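Local coordinates for haloacid dehalogenase-like hydrolase (Bacteroides thetaiotaomicron, PDB 2RBK), which is probably a magnesium-dependent phosphatase of the haloacid dehalogenase superfamily, whose active site holds a magnesium ion and a vanadium oxyanion that mimics the transferred phosphoryl group, at residues T12-S15 and R20-S23; S24-L29 and Q57-I62; I224-G229 and K256-I261; V242-D247 and I251-K256. One frame throughout, in Å; residues are numbered along the deposited sequence. Where two conformers were deposited one is given.

Contact 1 of 4, residues T12-S15 and R20-S23; sequences TLVS and RIPS
Val-14 and Ile-21 touch where the chain doubles back in the loop between strand 4-7 and helix 23-34. This loop directly follows the strand-end Asp-8 and Asp-10 of the haloacid dehalogenase fold, both magnesium ligands. Thr-12 fits the last position of the DxDx(T/V) pattern, and its OG1 is hydrogen-bonded to Asp-8. The packed part lies round the carbonyl of Leu-13. Its O sits 3.2 Å from Pro-22 CD. It also takes a CA-H...O contact from Ile-21, with Leu-13 O to Ile-21 CA at 3.4 Å. The apolar pair lies beside this. Val-14 holds CG1 anti to the backbone N, chi1 179°, which leaves CG2 beside that nitrogen, where it meets Ile-21 CG1 at 3.7 Å. The two branched side chains cross obliquely. Leu-56 of helix 54-58 touches both Leu-13 and Ile-21, so this inner side is buried.

The Arg-20 side chain is the loose, solvent side. It starts away from segment 12-15 and lies exposed, where its NH2 makes a salt bridge with Glu-55. Val-14 CG1 meets only the backbone of Arg-20, with its N at 3.9 Å.

Ser-15 makes a second tight end. It is buried, and its OG is hydrogen-bonded to Asp-247 and to the backbone N of Thr-18. The one hydrogen bond across the contact runs from Ser-15 N to Arg-20 O at 3.0 Å. It is nearly straight, 171° at the hydrogen, yet the donor stands 43° above the carbonyl plane.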
loop_
_atom_site.group_PDB
_atom_site.type_symbol
_atom_site.label_atom_id
_atom_site.label_comp_id
_atom_site.label_asym_id
_atom_site.label_seq_id
_atom_site.Cartn_x
_atom_site.Cartn_y
_atom_site.Cartn_z
ATOM N N THR A 12 -4.115 8.399 -3.901
ATOM C CA THR A 12 -3.573 8.303 -5.272
ATOM C C THR A 12 -4.703 7.959 -6.240
ATOM O O THR A 12 -4.969 8.741 -7.171
ATOM C CB THR A 12 -2.416 7.288 -5.277
ATOM O OG1 THR A 12 -1.381 7.764 -4.421
ATOM C CG2 THR A 12 -1.866 7.138 -6.719
ATOM N N LEU A 13 -5.382 6.844 -6.015
ATOM C CA LEU A 13 -6.636 6.535 -6.700
ATOM C C LEU A 13 -7.851 7.053 -5.939
ATOM O O LEU A 13 -8.725 7.617 -6.556
ATOM C CB LEU A 13 -6.797 5.004 -6.908
ATOM C CG LEU A 13 -5.788 4.400 -7.876
ATOM C CD1 LEU A 13 -5.942 2.865 -7.831
ATOM C CD2 LEU A 13 -5.976 4.907 -9.281
ATOM N N VAL A 14 -7.907 6.828 -4.639
ATOM C CA VAL A 14 -9.057 7.172 -3.789
ATOM C C VAL A 14 -8.724 8.379 -2.950
ATOM O O VAL A 14 -7.758 8.387 -2.192
ATOM C CB VAL A 14 -9.442 5.967 -2.896
ATOM C CG1 VAL A 14 -10.649 6.359 -1.974
ATOM C CG2 VAL A 14 -9.787 4.767 -3.679
ATOM N N SER A 15 -9.559 9.428 -3.080
ATOM C CA SER A 15 -9.381 10.647 -2.340
ATOM C C SER A 15 -9.616 10.476 -0.854
ATOM O O SER A 15 -10.645 9.918 -0.469
ATOM C CB SER A 15 -10.377 11.656 -2.887
ATOM O OG SER A 15 -10.390 12.822 -2.073
ATOM N N ARG A 20 -13.706 8.677 -2.588
ATOM C CA ARG A 20 -14.056 8.212 -3.880
ATOM C C ARG A 20 -12.903 8.357 -4.878
ATOM O O ARG A 20 -12.025 9.196 -4.714
ATOM C CB ARG A 20 -15.299 8.964 -4.429
ATOM C CG ARG A 20 -16.485 8.933 -3.452
ATOM C CD ARG A 20 -16.987 7.506 -3.285
ATOM N NE ARG A 20 -17.379 6.834 -4.554
ATOM C CZ ARG A 20 -18.585 6.818 -5.061
ATOM N NH1 ARG A 20 -19.619 7.412 -4.456
ATOM N NH2 ARG A 20 -18.753 6.173 -6.203
ATOM N N ILE A 21 -13.004 7.592 -5.923
ATOM C CA ILE A 21 -12.102 7.694 -7.069
ATOM C C ILE A 21 -12.591 8.834 -8.011
ATOM O O ILE A 21 -13.753 8.839 -8.379
ATOM C CB ILE A 21 -12.017 6.399 -7.849
ATOM C CG1 ILE A 21 -11.567 5.247 -6.927
ATOM C CG2 ILE A 21 -11.109 6.548 -9.053
ATOM C CD1 ILE A 21 -11.496 3.882 -7.623
ATOM N N PRO A 22 -11.733 9.779 -8.372
ATOM C CA PRO A 22 -12.160 10.831 -9.315
ATOM C C PRO A 22 -12.672 10.183 -10.606
ATOM O O PRO A 22 -12.120 9.228 -11.150
ATOM C CB PRO A 22 -10.884 11.639 -9.550
ATOM C CG PRO A 22 -10.111 11.442 -8.266
ATOM C CD PRO A 22 -10.393 10.011 -7.866
ATOM N N SER A 23 -13.684 10.822 -11.156
ATOM C CA SER A 23 -14.224 10.363 -12.426
ATOM C C SER A 23 -13.189 10.339 -13.524
ATOM O O SER A 23 -13.182 9.425 -14.346
ATOM C CB SER A 23 -15.421 11.241 -12.758
ATOM O OG SER A 23 -15.119 12.566 -13.015
#

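Contact 2 of 4, residues S24-L29 and Q57-I62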
loop_
_atom_site.group_PDB
_atom_site.type_symbol
_atom_site.label_atom_id
_atom_site.label_comp_id
_atom_site.label_asym_id
_atom_site.label_seq_id
_atom_site.Cartn_x
_atom_site.Cartn_y
_atom_site.Cartn_z
ATOM N N SER A 24 -12.311 11.318 -13.555
ATOM C CA SER A 24 -11.313 11.351 -14.614
ATOM C C SER A 24 -10.264 10.246 -14.461
ATOM O O SER A 24 -9.642 9.868 -15.463
ATOM C CB SER A 24 -10.651 12.697 -14.759
ATOM O OG SER A 24 -9.893 12.981 -13.599
ATOM N N THR A 25 -10.090 9.744 -13.266
ATOM C CA THR A 25 -9.212 8.606 -13.045
ATOM C C THR A 25 -9.786 7.354 -13.673
ATOM O O THR A 25 -9.088 6.582 -14.336
ATOM C CB THR A 25 -8.892 8.403 -11.546
ATOM O OG1 THR A 25 -8.202 9.572 -11.158
ATOM C CG2 THR A 25 -8.098 7.162 -11.288
ATOM N N ILE A 26 -11.076 7.119 -13.455
ATOM C CA ILE A 26 -11.704 5.959 -14.079
ATOM C C ILE A 26 -11.608 6.066 -15.597
ATOM O O ILE A 26 -11.260 5.072 -16.269
ATOM C CB ILE A 26 -13.134 5.787 -13.571
ATOM C CG1 ILE A 26 -13.228 5.560 -12.067
ATOM C CG2 ILE A 26 -13.751 4.595 -14.340
ATOM C CD1 ILE A 26 -14.583 5.852 -11.435
ATOM N N GLU A 27 -11.883 7.233 -16.156
ATOM C CA GLU A 27 -11.774 7.419 -17.625
ATOM C C GLU A 27 -10.351 7.184 -18.102
ATOM O O GLU A 27 -10.141 6.548 -19.150
ATOM C CB GLU A 27 -12.230 8.870 -17.946
ATOM C CG GLU A 27 -13.733 8.982 -17.770
ATOM C CD GLU A 27 -14.231 10.390 -17.737
ATOM O OE1 GLU A 27 -13.467 11.368 -17.830
ATOM O OE2 GLU A 27 -15.459 10.544 -17.618
ATOM N N ALA A 28 -9.346 7.676 -17.384
ATOM C CA ALA A 28 -7.968 7.494 -17.781
ATOM C C ALA A 28 -7.577 6.030 -17.781
ATOM O O ALA A 28 -6.871 5.571 -18.684
ATOM C CB ALA A 28 -7.057 8.322 -16.843
ATOM N N LEU A 29 -7.986 5.286 -16.763
ATOM C CA LEU A 29 -7.634 3.862 -16.683
ATOM C C LEU A 29 -8.373 3.090 -17.758
ATOM O O LEU A 29 -7.800 2.129 -18.324
ATOM C CB LEU A 29 -7.798 3.332 -15.256
ATOM C CG LEU A 29 -6.598 3.491 -14.358
ATOM C CD1 LEU A 29 -6.168 4.924 -14.172
ATOM C CD2 LEU A 29 -6.939 3.016 -12.924
ATOM N N GLN A 57 -12.714 -2.549 -10.297
ATOM C CA GLN A 57 -12.855 -3.986 -10.301
ATOM C C GLN A 57 -14.059 -4.450 -11.148
ATOM O O GLN A 57 -13.923 -5.386 -11.940
ATOM C CB GLN A 57 -12.989 -4.547 -8.892
ATOM C CG GLN A 57 -11.670 -4.337 -8.113
ATOM C CD GLN A 57 -11.869 -4.598 -6.637
ATOM O OE1 GLN A 57 -12.890 -4.251 -6.101
ATOM N NE2 GLN A 57 -10.806 -5.112 -6.015
ATOM N N ASP A 58 -15.166 -3.745 -11.000
ATOM C CA ASP A 58 -16.369 -4.136 -11.768
ATOM C C ASP A 58 -16.167 -3.838 -13.238
ATOM O O ASP A 58 -16.858 -4.436 -14.073
ATOM C CB ASP A 58 -17.560 -3.374 -11.228
ATOM C CG ASP A 58 -17.998 -3.754 -9.833
ATOM O OD1 ASP A 58 -17.530 -4.770 -9.305
ATOM O OD2 ASP A 58 -18.805 -3.055 -9.237
ATOM N N ARG A 59 -15.274 -2.925 -13.588
ATOM C CA ARG A 59 -14.915 -2.600 -14.973
ATOM C C ARG A 59 -13.812 -3.514 -15.479
ATOM O O ARG A 59 -13.393 -3.387 -16.633
ATOM C CB ARG A 59 -14.524 -1.115 -15.094
ATOM C CG ARG A 59 -15.723 -0.212 -15.143
ATOM C CD ARG A 59 -15.380 1.275 -15.026
ATOM N NE ARG A 59 -16.592 2.085 -15.132
ATOM C CZ ARG A 59 -17.141 2.495 -16.239
ATOM N NH1 ARG A 59 -16.618 2.221 -17.435
ATOM N NH2 ARG A 59 -18.250 3.201 -16.174
ATOM N N ASN A 60 -13.298 -4.423 -14.660
ATOM C CA ASN A 60 -12.275 -5.379 -15.063
ATOM C C ASN A 60 -11.020 -4.709 -15.601
ATOM O O ASN A 60 -10.416 -5.150 -16.553
ATOM C CB ASN A 60 -12.838 -6.405 -16.019
ATOM C CG ASN A 60 -13.776 -7.348 -15.295
ATOM O OD1 ASN A 60 -13.292 -8.066 -14.409
ATOM N ND2 ASN A 60 -15.077 -7.250 -15.651
ATOM N N LEU A 61 -10.614 -3.629 -14.918
ATOM C CA LEU A 61 -9.461 -2.828 -15.339
ATOM C C LEU A 61 -8.140 -3.160 -14.636
ATOM O O LEU A 61 -7.110 -2.673 -15.081
ATOM C CB LEU A 61 -9.737 -1.321 -15.074
ATOM C CG LEU A 61 -10.900 -0.784 -15.911
ATOM C CD1 LEU A 61 -11.198 0.650 -15.498
ATOM C CD2 LEU A 61 -10.664 -0.888 -17.419
ATOM N N ILE A 62 -8.144 -3.957 -13.582
ATOM C CA ILE A 62 -6.932 -4.258 -12.820
ATOM C C ILE A 62 -6.390 -5.613 -13.231
ATOM O O ILE A 62 -7.118 -6.596 -13.250
ATOM C CB ILE A 62 -7.203 -4.184 -11.312
ATOM C CG1 ILE A 62 -7.605 -2.761 -10.891
ATOM C CG2 ILE A 62 -6.013 -4.692 -10.513
ATOM C CD1 ILE A 62 -8.293 -2.698 -9.564
#
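With CG beside the backbone N (chi1 -79°) and an extended chain from CG to NE, Arg-59 reaches across to Ile-26. Ile-26 places CG2 anti to its own backbone N, which directs this methyl at the arginine stem. In the conformers given here, Ile-26 CG2 lies 3.8 Å from Arg-59 CD and 3.9 Å from Arg-59 NE. The two side chains cross at about a right angle. The methyl thus meets the end of the aliphatic stem and the first nitrogen of the guanidinium group. The charged end is held by a salt bridge from NH1 to Glu-30.

Deeper in, Leu-61 points at the helix. Its CD1 lies 4.3 Å from Leu-29 CB, and its CD2 lies 4.3 Å from Leu-29 O. No hydrogen bond joins the two segments; between them the contact is packing. The turn that presents Leu-61 is a Schellman motif, with Asn-60 at positive phi and Asn-60 N bonded to Gln-57 O at 3.0 Å.

Helices 23-34 and 54-58 belong to successive beta-alpha-beta crossovers, through strands 4-7, 38-42 and 64-67. Leu-56 of helix 54-58 touches both leucines of the contact, while helix 250-258 packs against helix 23-34 at Thr-25 and Ala-28.

Contact 3 of 4, residues I224-G229 and K256-I261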
loop_
_atom_site.group_PDB
_atom_site.type_symbol
_atom_site.label_atom_id
_atom_site.label_comp_id
_atom_site.label_asym_id
_atom_site.label_seq_id
_atom_site.Cartn_x
_atom_site.Cartn_y
_atom_site.Cartn_z
ATOM N N ILE A 224 9.600 5.729 -14.332
ATOM C CA ILE A 224 8.988 7.040 -14.153
ATOM C C ILE A 224 8.152 6.964 -12.894
ATOM O O ILE A 224 7.226 6.128 -12.845
ATOM C CB ILE A 224 8.178 7.481 -15.350
ATOM C CG1 ILE A 224 9.034 7.558 -16.629
ATOM C CG2 ILE A 224 7.481 8.815 -15.043
ATOM C CD1 ILE A 224 8.242 7.693 -17.904
ATOM N N GLY A 225 8.418 7.810 -11.931
ATOM C CA GLY A 225 7.615 7.917 -10.710
ATOM C C GLY A 225 6.830 9.229 -10.687
ATOM O O GLY A 225 7.434 10.293 -10.958
ATOM N N VAL A 226 5.564 9.147 -10.414
ATOM C CA VAL A 226 4.678 10.277 -10.351
ATOM C C VAL A 226 4.158 10.466 -8.922
ATOM O O VAL A 226 3.530 9.568 -8.371
ATOM C CB VAL A 226 3.464 10.067 -11.307
ATOM C CG1 VAL A 226 2.463 11.206 -11.129
ATOM C CG2 VAL A 226 3.944 9.923 -12.723
ATOM N N ALA A 227 4.387 11.658 -8.365
ATOM C CA ALA A 227 3.845 12.023 -7.043
ATOM C C ALA A 227 2.620 12.863 -7.196
ATOM O O ALA A 227 2.536 13.759 -8.028
ATOM C CB ALA A 227 4.871 12.825 -6.228
ATOM N N MET A 228 1.624 12.595 -6.354
ATOM C CA MET A 228 0.418 13.389 -6.316
ATOM C C MET A 228 0.722 14.784 -5.800
ATOM O O MET A 228 1.600 15.002 -4.983
ATOM C CB MET A 228 -0.642 12.690 -5.442
ATOM C CG MET A 228 -1.019 11.300 -5.875
ATOM S SD MET A 228 -1.404 11.124 -7.631
ATOM C CE MET A 228 -2.964 11.946 -7.719
ATOM N N GLY A 229 -0.076 15.776 -6.234
ATOM C CA GLY A 229 0.215 17.161 -5.941
ATOM C C GLY A 229 0.233 17.500 -4.463
ATOM O O GLY A 229 0.895 18.456 -4.063
ATOM N N LYS A 256 -1.857 11.770 -19.414
ATOM C CA LYS A 256 -1.864 12.555 -20.660
ATOM C C LYS A 256 -0.471 13.157 -20.928
ATOM O O LYS A 256 0.003 13.154 -22.056
ATOM C CB LYS A 256 -2.939 13.633 -20.636
ATOM C CG LYS A 256 -4.334 13.076 -20.742
ATOM C CD LYS A 256 -5.413 14.128 -20.510
ATOM C CE LYS A 256 -6.834 13.592 -20.759
ATOM N NZ LYS A 256 -7.880 14.722 -20.688
ATOM N N HIS A 257 0.149 13.705 -19.901
ATOM C CA HIS A 257 1.462 14.320 -20.056
ATOM C C HIS A 257 2.491 13.395 -20.653
ATOM O O HIS A 257 3.317 13.793 -21.479
ATOM C CB HIS A 257 1.938 14.814 -18.673
ATOM C CG HIS A 257 3.405 15.167 -18.677
ATOM N ND1 HIS A 257 3.883 16.297 -19.321
ATOM C CD2 HIS A 257 4.479 14.494 -18.216
ATOM C CE1 HIS A 257 5.226 16.300 -19.182
ATOM N NE2 HIS A 257 5.584 15.225 -18.543
ATOM N N PHE A 258 2.470 12.122 -20.223
ATOM C CA PHE A 258 3.421 11.149 -20.725
ATOM C C PHE A 258 2.994 10.491 -22.036
ATOM O O PHE A 258 3.745 9.737 -22.636
ATOM C CB PHE A 258 3.737 10.104 -19.646
ATOM C CG PHE A 258 4.550 10.654 -18.521
ATOM C CD1 PHE A 258 3.999 10.874 -17.241
ATOM C CD2 PHE A 258 5.868 10.979 -18.723
ATOM C CE1 PHE A 258 4.775 11.417 -16.250
ATOM C CE2 PHE A 258 6.645 11.474 -17.713
ATOM C CZ PHE A 258 6.100 11.707 -16.485
ATOM N N GLY A 259 1.787 10.728 -22.492
ATOM C CA GLY A 259 1.263 10.089 -23.674
ATOM C C GLY A 259 0.815 8.663 -23.442
ATOM O O GLY A 259 0.688 7.882 -24.418
ATOM N N ILE A 260 0.603 8.280 -22.213
ATOM C CA ILE A 260 0.040 6.963 -21.899
ATOM C C ILE A 260 -1.330 6.846 -22.555
ATOM O O ILE A 260 -1.722 5.797 -23.075
ATOM C CB ILE A 260 -0.042 6.735 -20.365
ATOM C CG1 ILE A 260 1.300 6.877 -19.623
ATOM C CG2 ILE A 260 -0.713 5.417 -20.047
ATOM C CD1 ILE A 260 2.336 5.907 -20.081
ATOM N N ILE A 261 -2.058 7.964 -22.497
ATOM C CA ILE A 261 -3.360 8.154 -23.099
ATOM C C ILE A 261 -3.344 9.505 -23.778
ATOM O O ILE A 261 -2.348 10.265 -23.687
ATOM C CB ILE A 261 -4.496 8.091 -22.038
ATOM C CG1 ILE A 261 -4.413 9.205 -21.050
ATOM C CG2 ILE A 261 -4.508 6.754 -21.293
ATOM C CD1 ILE A 261 -5.479 9.307 -20.005
ATOM O OXT ILE A 261 -4.353 9.802 -24.499
#
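Ile-224 and Val-226 lie two residues apart on strand 224-227 and both point at the ring of Phe-258. The contact across the segments is purely apolar. Ile-224 puts CG2 anti to its backbone N, which leaves this methyl against the ring, 3.5 Å from Phe-258 CZ. The CD1 of the same isoleucine reaches Phe-258 CE2 at 4.1 Å. Val-226 CG2 meets Phe-258 CE1 at 3.9 Å. Both CG2 methyls approach the ring obliquely, and each side chain runs antiparallel to the phenylalanine as it passes it.

Aromatic contacts hold the ring as well. His-257 CD2 stands 3.5 Å above the plane of the Phe-258 ring, over its centre. Tyr-241 is edge-to-face with Phe-258 and stacked on His-257. Replacing Phe-258 by alanine is likely to open a gap over Ile-224 and Val-226 and leave His-257 CD2 without the ring face it rests on.

The polar bonds lie within or beside the segments. Gly-259 N bonds to Lys-256 O at 3.0 Å, and Gly-259 has positive phi, in a Schellman motif that ends the helix. Gly-225 N is hydrogen-bonded to OD2 of Asp-240, which is a ligand of a second magnesium ion in another structure of this protein.

Strand 224-227 runs between strands 206-210 and 241-242 in the core sheet. Met-207 of strand 206-210 touches both Ile-224 and Phe-258, and Val-226 also packs on Ala-254 of helix 250-258.

Contact 4 of 4, residues V242-D247 and I251-K256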
loop_
_atom_site.group_PDB
_atom_site.type_symbol
_atom_site.label_atom_id
_atom_site.label_comp_id
_atom_site.label_asym_id
_atom_site.label_seq_id
_atom_site.Cartn_x
_atom_site.Cartn_y
_atom_site.Cartn_z
ATOM N N VAL A 242 5.740 15.641 -10.639
ATOM C CA VAL A 242 4.691 15.928 -9.648
ATOM C C VAL A 242 3.461 16.368 -10.417
ATOM O O VAL A 242 3.507 17.386 -11.144
ATOM C CB VAL A 242 5.144 16.982 -8.640
ATOM C CG1 VAL A 242 4.026 17.272 -7.641
ATOM C CG2 VAL A 242 6.427 16.591 -7.929
ATOM N N THR A 243 2.370 15.613 -10.296
ATOM C CA THR A 243 1.141 15.980 -10.936
ATOM C C THR A 243 0.268 16.873 -10.066
ATOM O O THR A 243 0.677 17.248 -8.959
ATOM C CB THR A 243 0.454 14.675 -11.432
ATOM O OG1 THR A 243 -0.536 15.044 -12.387
ATOM C CG2 THR A 243 -0.108 13.807 -10.320
ATOM N N ALA A 244 -0.924 17.193 -10.568
ATOM C CA ALA A 244 -1.880 17.973 -9.826
ATOM C C ALA A 244 -2.362 17.197 -8.602
ATOM O O ALA A 244 -2.203 15.956 -8.522
ATOM C CB ALA A 244 -3.053 18.303 -10.721
ATOM N N PRO A 245 -3.023 17.863 -7.670
ATOM C CA PRO A 245 -3.717 17.152 -6.612
ATOM C C PRO A 245 -4.698 16.119 -7.117
ATOM O O PRO A 245 -5.261 16.256 -8.219
ATOM C CB PRO A 245 -4.440 18.274 -5.812
ATOM C CG PRO A 245 -3.549 19.478 -6.080
ATOM C CD PRO A 245 -3.134 19.332 -7.525
ATOM N N ILE A 246 -4.958 15.114 -6.281
ATOM C CA ILE A 246 -5.827 14.012 -6.687
ATOM C C ILE A 246 -7.163 14.500 -7.192
ATOM O O ILE A 246 -7.670 14.022 -8.210
ATOM C CB ILE A 246 -5.974 12.996 -5.527
ATOM C CG1 ILE A 246 -6.817 11.806 -6.009
ATOM C CG2 ILE A 246 -6.504 13.576 -4.237
ATOM C CD1 ILE A 246 -6.808 10.652 -5.087
ATOM N N ASP A 247 -7.805 15.462 -6.523
ATOM C CA ASP A 247 -9.153 15.934 -6.883
ATOM C C ASP A 247 -9.113 17.067 -7.897
ATOM O O ASP A 247 -10.149 17.698 -8.152
ATOM C CB ASP A 247 -9.973 16.226 -5.604
ATOM C CG ASP A 247 -10.485 14.929 -4.993
ATOM O OD1 ASP A 247 -10.894 13.962 -5.679
ATOM O OD2 ASP A 247 -10.571 14.855 -3.752
ATOM N N ILE A 251 -4.238 12.135 -11.678
ATOM C CA ILE A 251 -3.837 10.917 -12.417
ATOM C C ILE A 251 -3.988 11.105 -13.902
ATOM O O ILE A 251 -3.089 10.810 -14.696
ATOM C CB ILE A 251 -4.625 9.681 -11.887
ATOM C CG1 ILE A 251 -4.285 9.345 -10.451
ATOM C CG2 ILE A 251 -4.409 8.517 -12.834
ATOM C CD1 ILE A 251 -2.864 8.945 -10.221
ATOM N N SER A 252 -5.181 11.583 -14.330
ATOM C CA SER A 252 -5.438 11.759 -15.751
ATOM C C SER A 252 -4.435 12.715 -16.390
ATOM O O SER A 252 -3.881 12.463 -17.467
ATOM C CB SER A 252 -6.877 12.247 -15.936
ATOM O OG SER A 252 -7.116 12.558 -17.298
ATOM N N LYS A 253 -4.166 13.833 -15.710
ATOM C CA LYS A 253 -3.211 14.805 -16.230
ATOM C C LYS A 253 -1.842 14.196 -16.396
ATOM O O LYS A 253 -1.152 14.474 -17.414
ATOM C CB LYS A 253 -3.141 16.038 -15.328
ATOM C CG LYS A 253 -4.356 16.940 -15.467
ATOM C CD LYS A 253 -4.326 17.986 -14.352
ATOM C CE LYS A 253 -5.433 19.042 -14.522
ATOM N NZ LYS A 253 -5.502 19.901 -13.308
ATOM N N ALA A 254 -1.393 13.397 -15.442
ATOM C CA ALA A 254 -0.079 12.772 -15.569
ATOM C C ALA A 254 -0.027 11.810 -16.757
ATOM O O ALA A 254 0.936 11.773 -17.515
ATOM C CB ALA A 254 0.313 12.081 -14.278
ATOM N N MET A 255 -1.073 10.983 -16.848
ATOM C CA MET A 255 -1.125 10.004 -17.953
ATOM C C MET A 255 -1.116 10.681 -19.311
ATOM O O MET A 255 -0.478 10.211 -20.263
ATOM C CB MET A 255 -2.256 9.038 -17.715
ATOM C CG MET A 255 -2.018 8.168 -16.490
ATOM S SD MET A 255 -3.423 7.155 -15.983
ATOM C CE MET A 255 -3.624 6.096 -17.410
ATOM N N LYS A 256 -1.857 11.770 -19.414
ATOM C CA LYS A 256 -1.864 12.555 -20.660
ATOM C C LYS A 256 -0.471 13.157 -20.928
ATOM O O LYS A 256 0.003 13.154 -22.056
ATOM C CB LYS A 256 -2.939 13.633 -20.636
ATOM C CG LYS A 256 -4.334 13.076 -20.742
ATOM C CD LYS A 256 -5.413 14.128 -20.510
ATOM C CE LYS A 256 -6.834 13.592 -20.759
ATOM N NZ LYS A 256 -7.880 14.722 -20.688
HETATM O O HOH W 1 -6.487 12.058 -9.741
#
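Thr-243 presses its hydroxyl side against Ala-254 where the loop after strand 241-242 passes the next helix. Its OG1 is turned anti to the backbone N (chi1 -163°), which leaves CG2 between the backbone N and the carbonyl carbon. OG1 then lies 3.6 Å from Ala-254 CB, and Thr-243 CB is 3.9 Å from that same methyl. OG1 makes no hydrogen bond across the two segments. It bonds instead to the carbonyl O of Gly-250, one residue before the helical segment. The hydroxyl is therefore satisfied while its flank serves for packing.

Lys-253 comes alongside on the outer face of the helix. Its side chain runs out straight past Ala-244. The methyl CB of Ala-244 touches the stem at Lys-253 CD, 3.9 Å away, and NZ goes on to the backbone O of Glu-248.

Loop and helix together close the last beta-alpha unit of the Rossmann-like haloacid dehalogenase core. Strand 241-242 is an edge strand of its main sheet, and helix 250-258 packs over strands 4-7 and 224-227.

One water joins the backbones at the start of the helix. It donates to Ile-246 O at 2.8 Å and accepts from Ile-251 N at 3.0 Å, so the Ile-251 amide has this water as acceptor. The side chains of Ile-246 and Ile-251 both rest on Met-228. Ile-251 also reaches Phe-7 of strand 4-7 and Thr-25 of helix 23-34.

How the contacts relate
Contact 1 comes first and closes a short loop between strand 4-7 and helix 23-34. Contact 2 opens after it and spans from that helix through strand 38-42 to the end of helix 54-58. The two pack through Leu-13 on Thr-25 and Ile-21 on Ile-26. Contact 3 starts much later, on strand 224-227, and closes a long loop that ends at the C terminus. Contact 4 lies wholly within that loop, and the two share helix 250-258 and Lys-256. Thr-243 N bonds to Ala-227 O, and Gly-229 N probably bonds to Ala-244 O. Thr-12 O packs on Ile-246 and Ile-251, which ties contact 1 to contact 4 and so the two chain ends together.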